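Local coordinates for tyrosine aminotransferase (Leishmania infantum, PDB 4IX8), which probably catalyses pyridoxal phosphate-dependent transamination between L-tyrosine and 2-oxoglutarate, at residues Ala92-Asp95 / Val96-Gly100; Ile74-Pro77 / Thr78-Gly81. All coordinates share one frame; numbering follows the deposited sequence.

Interaction 1. Residues Ala92-Asp95 / Val96-Gly100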
loop_
_atom_site.group_PDB
_atom_site.type_symbol
_atom_site.label_atom_id
_atom_site.label_comp_id
_atom_site.label_asym_id
_atom_site.label_seq_id
_atom_site.Cartn_x
_atom_site.Cartn_y
_atom_site.Cartn_z
ATOM N N ALA A 92 22.006 7.983 1.479
ATOM C CA ALA A 92 21.794 6.699 2.148
ATOM C C ALA A 92 21.012 5.743 1.224
ATOM O O ALA A 92 21.338 4.555 1.135
ATOM C CB ALA A 92 21.059 6.866 3.474
ATOM N N MET A 93 20.058 6.259 0.465
ATOM C CA MET A 93 19.314 5.392 -0.431
ATOM C C MET A 93 20.263 4.796 -1.477
ATOM O O MET A 93 20.200 3.595 -1.796
ATOM C CB MET A 93 18.185 6.165 -1.106
ATOM C CG MET A 93 17.043 6.478 -0.172
ATOM S SD MET A 93 15.745 5.249 -0.223
ATOM C CE MET A 93 15.108 5.583 -1.869
ATOM N N VAL A 94 21.145 5.657 -1.994
ATOM C CA VAL A 94 22.184 5.255 -2.940
ATOM C C VAL A 94 23.110 4.152 -2.371
ATOM O O VAL A 94 23.280 3.121 -2.989
ATOM C CB VAL A 94 23.030 6.510 -3.362
ATOM C CG1 VAL A 94 24.341 6.109 -4.117
ATOM C CG2 VAL A 94 22.173 7.479 -4.206
ATOM N N ASP A 95 23.647 4.356 -1.177
ATOM C CA ASP A 95 24.526 3.394 -0.554
ATOM C C ASP A 95 23.777 2.068 -0.398
ATOM O O ASP A 95 24.305 0.978 -0.699
ATOM C CB ASP A 95 24.986 3.900 0.816
ATOM C CG ASP A 95 25.838 5.156 0.742
ATOM O OD1 ASP A 95 26.405 5.498 -0.321
ATOM O OD2 ASP A 95 25.967 5.817 1.785
ATOM N N VAL A 96 22.513 2.174 0.015
ATOM C CA VAL A 96 21.733 1.014 0.327
ATOM C C VAL A 96 21.462 0.225 -0.946
ATOM O O VAL A 96 21.682 -0.997 -0.991
ATOM C CB VAL A 96 20.414 1.400 1.030
ATOM C CG1 VAL A 96 19.384 0.193 1.019
ATOM C CG2 VAL A 96 20.714 1.859 2.468
ATOM N N VAL A 97 21.055 0.883 -2.012
ATOM C CA VAL A 97 20.703 0.080 -3.167
ATOM C C VAL A 97 21.963 -0.509 -3.866
ATOM O O VAL A 97 21.948 -1.637 -4.379
ATOM C CB VAL A 97 19.861 0.888 -4.140
ATOM C CG1 VAL A 97 20.672 1.982 -4.778
ATOM C CG2 VAL A 97 19.219 -0.040 -5.172
ATOM N N ARG A 98 23.073 0.216 -3.826
ATOM C CA ARG A 98 24.274 -0.267 -4.483
ATOM C C ARG A 98 24.861 -1.479 -3.761
ATOM O O ARG A 98 25.535 -2.293 -4.364
ATOM C CB ARG A 98 25.303 0.853 -4.545
ATOM C CG ARG A 98 25.132 1.743 -5.750
ATOM C CD ARG A 98 26.058 2.951 -5.674
ATOM N NE ARG A 98 26.026 3.751 -6.897
ATOM C CZ ARG A 98 26.614 4.937 -7.050
ATOM N NH1 ARG A 98 27.299 5.493 -6.056
ATOM N NH2 ARG A 98 26.500 5.572 -8.206
ATOM N N SER A 99 24.588 -1.570 -2.469
ATOM C CA SER A 99 25.108 -2.630 -1.640
ATOM C C SER A 99 24.567 -3.968 -2.088
ATOM O O SER A 99 25.258 -4.970 -1.971
ATOM C CB SER A 99 24.772 -2.395 -0.172
ATOM O OG SER A 99 23.405 -2.622 0.082
ATOM N N GLY A 100 23.334 -3.976 -2.583
ATOM C CA GLY A 100 22.694 -5.194 -3.024
ATOM C C GLY A 100 22.340 -6.124 -1.869
ATOM O O GLY A 100 22.029 -7.286 -2.105
#
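Val94 and Arg98, one helical turn apart, illustrate how a long charged side chain can be laid beside a short apolar one. The two run side by side in the same direction, and CG1 of Val94 covers one face of the guanidinium group, 3.6 Å from Arg98 NH1. The valine presents this methyl because CG1 is anti to its backbone N (chi1 167°). The Arg98 side chain sets out with CG anti to the carbonyl carbon and then runs extended from CG to NE, so that its flat end rises alongside Val94.

Beneath them the turn is regular: Val96 N bonds to Ala92 O, Val97 N to Met93 O at 2.9 Å and Arg98 N to Val94 O. Ser99 N to Asp95 O, at 3.1 Å, is the longest of the four. There Ser99 folds back, its OG donating to Val96 O at 2.6 Å and accepting from Lys101 N. Gly100 then leaves helical geometry with positive phi, 70°.

The face bearing Met93, Val94, Val97 and Arg98 lies against the second subunit, where Arg98 NE makes a salt bridge with that subunit's Glu91, while Val97 packs on its Val94. Met93 also meets Cys324 and Ala327 of helix 322-331. A cation flanked by a methyl in its own helix and bonded to a carboxylate of the partner implies a subunit interface that joins apolar packing to a directional ionic link: the salt bridge fixes the guanidinium, with Val94 CG1 lying over one face.

Interaction 2. Residues Ile74-Pro77 / Thr78-Gly81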
loop_
_atom_site.group_PDB
_atom_site.type_symbol
_atom_site.label_atom_id
_atom_site.label_comp_id
_atom_site.label_asym_id
_atom_site.label_seq_id
_atom_site.Cartn_x
_atom_site.Cartn_y
_atom_site.Cartn_z
ATOM N N ILE A 74 -3.217 21.301 -3.988
ATOM C CA ILE A 74 -2.357 20.110 -3.977
ATOM C C ILE A 74 -1.715 19.843 -2.611
ATOM O O ILE A 74 -1.142 20.732 -2.009
ATOM C CB ILE A 74 -1.275 20.237 -5.049
ATOM C CG1 ILE A 74 -0.542 21.612 -4.963
ATOM C CG2 ILE A 74 -1.931 19.983 -6.425
ATOM C CD1 ILE A 74 0.155 22.040 -6.290
ATOM N N GLY A 75 -1.821 18.612 -2.117
ATOM C CA GLY A 75 -1.353 18.283 -0.774
ATOM C C GLY A 75 -0.017 17.563 -0.777
ATOM O O GLY A 75 0.260 16.758 0.109
ATOM N N ASP A 76 0.771 17.814 -1.809
ATOM C CA ASP A 76 2.055 17.150 -2.010
ATOM C C ASP A 76 3.218 18.180 -1.888
ATOM O O ASP A 76 3.323 19.086 -2.660
ATOM C CB ASP A 76 2.045 16.449 -3.374
ATOM C CG ASP A 76 3.309 15.669 -3.655
ATOM O OD1 ASP A 76 4.342 15.910 -2.991
ATOM O OD2 ASP A 76 3.272 14.822 -4.572
ATOM N N PRO A 77 4.097 17.995 -0.897
ATOM C CA PRO A 77 5.124 19.011 -0.686
ATOM C C PRO A 77 6.213 19.012 -1.749
ATOM O O PRO A 77 7.015 19.927 -1.758
ATOM C CB PRO A 77 5.704 18.640 0.685
ATOM C CG PRO A 77 5.418 17.131 0.837
ATOM C CD PRO A 77 4.113 16.920 0.130
ATOM N N THR A 78 6.188 18.069 -2.678
ATOM C CA THR A 78 7.256 17.967 -3.656
ATOM C C THR A 78 6.959 18.796 -4.897
ATOM O O THR A 78 7.801 18.878 -5.758
ATOM C CB THR A 78 7.509 16.517 -4.129
ATOM O OG1 THR A 78 6.353 16.039 -4.817
ATOM C CG2 THR A 78 7.815 15.603 -2.963
ATOM N N VAL A 79 5.792 19.433 -4.987
ATOM C CA VAL A 79 5.342 19.991 -6.273
ATOM C C VAL A 79 6.296 20.982 -6.972
ATOM O O VAL A 79 6.489 20.891 -8.180
ATOM C CB VAL A 79 4.001 20.679 -6.103
ATOM C CG1 VAL A 79 3.594 21.416 -7.367
ATOM C CG2 VAL A 79 2.976 19.618 -5.779
ATOM N N ASP A 80 6.886 21.919 -6.234
ATOM C CA ASP A 80 7.654 23.002 -6.850
ATOM C C ASP A 80 9.168 22.836 -6.809
ATOM O O ASP A 80 9.865 23.455 -7.598
ATOM C CB ASP A 80 7.272 24.317 -6.187
ATOM C CG ASP A 80 5.864 24.709 -6.510
ATOM O OD1 ASP A 80 5.643 25.036 -7.687
ATOM O OD2 ASP A 80 4.972 24.607 -5.640
ATOM N N GLY A 81 9.673 22.047 -5.865
ATOM C CA GLY A 81 11.107 21.836 -5.722
ATOM C C GLY A 81 11.674 22.800 -4.676
ATOM O O GLY A 81 12.872 22.753 -4.361
HETATM O O HOH W 1 9.028 21.044 -3.144
#
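The carboxylate of Asp76 receives two donors from Thr78 on the same face of its plane, both at OD1: the hydroxyl OG1 at 2.7 Å and the backbone N at 2.9 Å. Each meets the oxygen from above the plane, about 40° out of it. The other oxygen, OD2, is taken by the backbone N of Tyr105 of the second subunit, so the two ends of the group serve different chains. Asp76 reaches over the following proline because its CG is anti to the backbone N (chi1 -177°), and Thr78 answers with OG1 between its own N and carbonyl carbon, which brings the hydroxyl to the oxygen that the backbone amide already points at.

The bond from Thr78 N to the aspartate side chain closes an Asx turn over Pro77. It is combined with a type I beta turn from Asp76 to Val79, whose closing bond, Val79 N to Asp76 O, is weak at 3.4 Å. The same side-chain oxygen therefore reinforces a turn that the backbone bond holds only loosely.

Beside the polar corner lies a small apolar one. CD1 of Ile74 rests against both methyls of Val79, 3.7 Å from CG1 and 3.8 Å from CG2, and CG2 also lies against Asp76 O. Ile74 O is hydrogen-bonded to Thr420 OG1, tying the start of the loop to strand 416-420. Asp76 packs on Pro287 and Thr78 on Val285, in the segment just after Lys282, the predicted pyridoxal phosphate-bearing lysine. Farther along, a water accepts from Gly81 N at 3.0 Å and also binds Pro77 O, bridging the turn to the backbone that follows it.

In the fold
The two contacts follow one another along the chain, interaction 2 in the loop after strand 70-71 and interaction 1 on helix 87-99, which that loop leads into; their nearest atoms are about 12 Å apart and do not touch. Interaction 1 is mostly buried yet far from the centre of the chain, because helix 322-331 and the second subunit both pack against it, whereas interaction 2 is a surface contact nearer that centre. Both reach the partner chain, but differently: the helix offers apolar packing plus a side-chain ion pair, while the loop offers an aspartate oxygen to a backbone amide. Regular helical bonding supports the first; side-chain bonds within a turn shape the second.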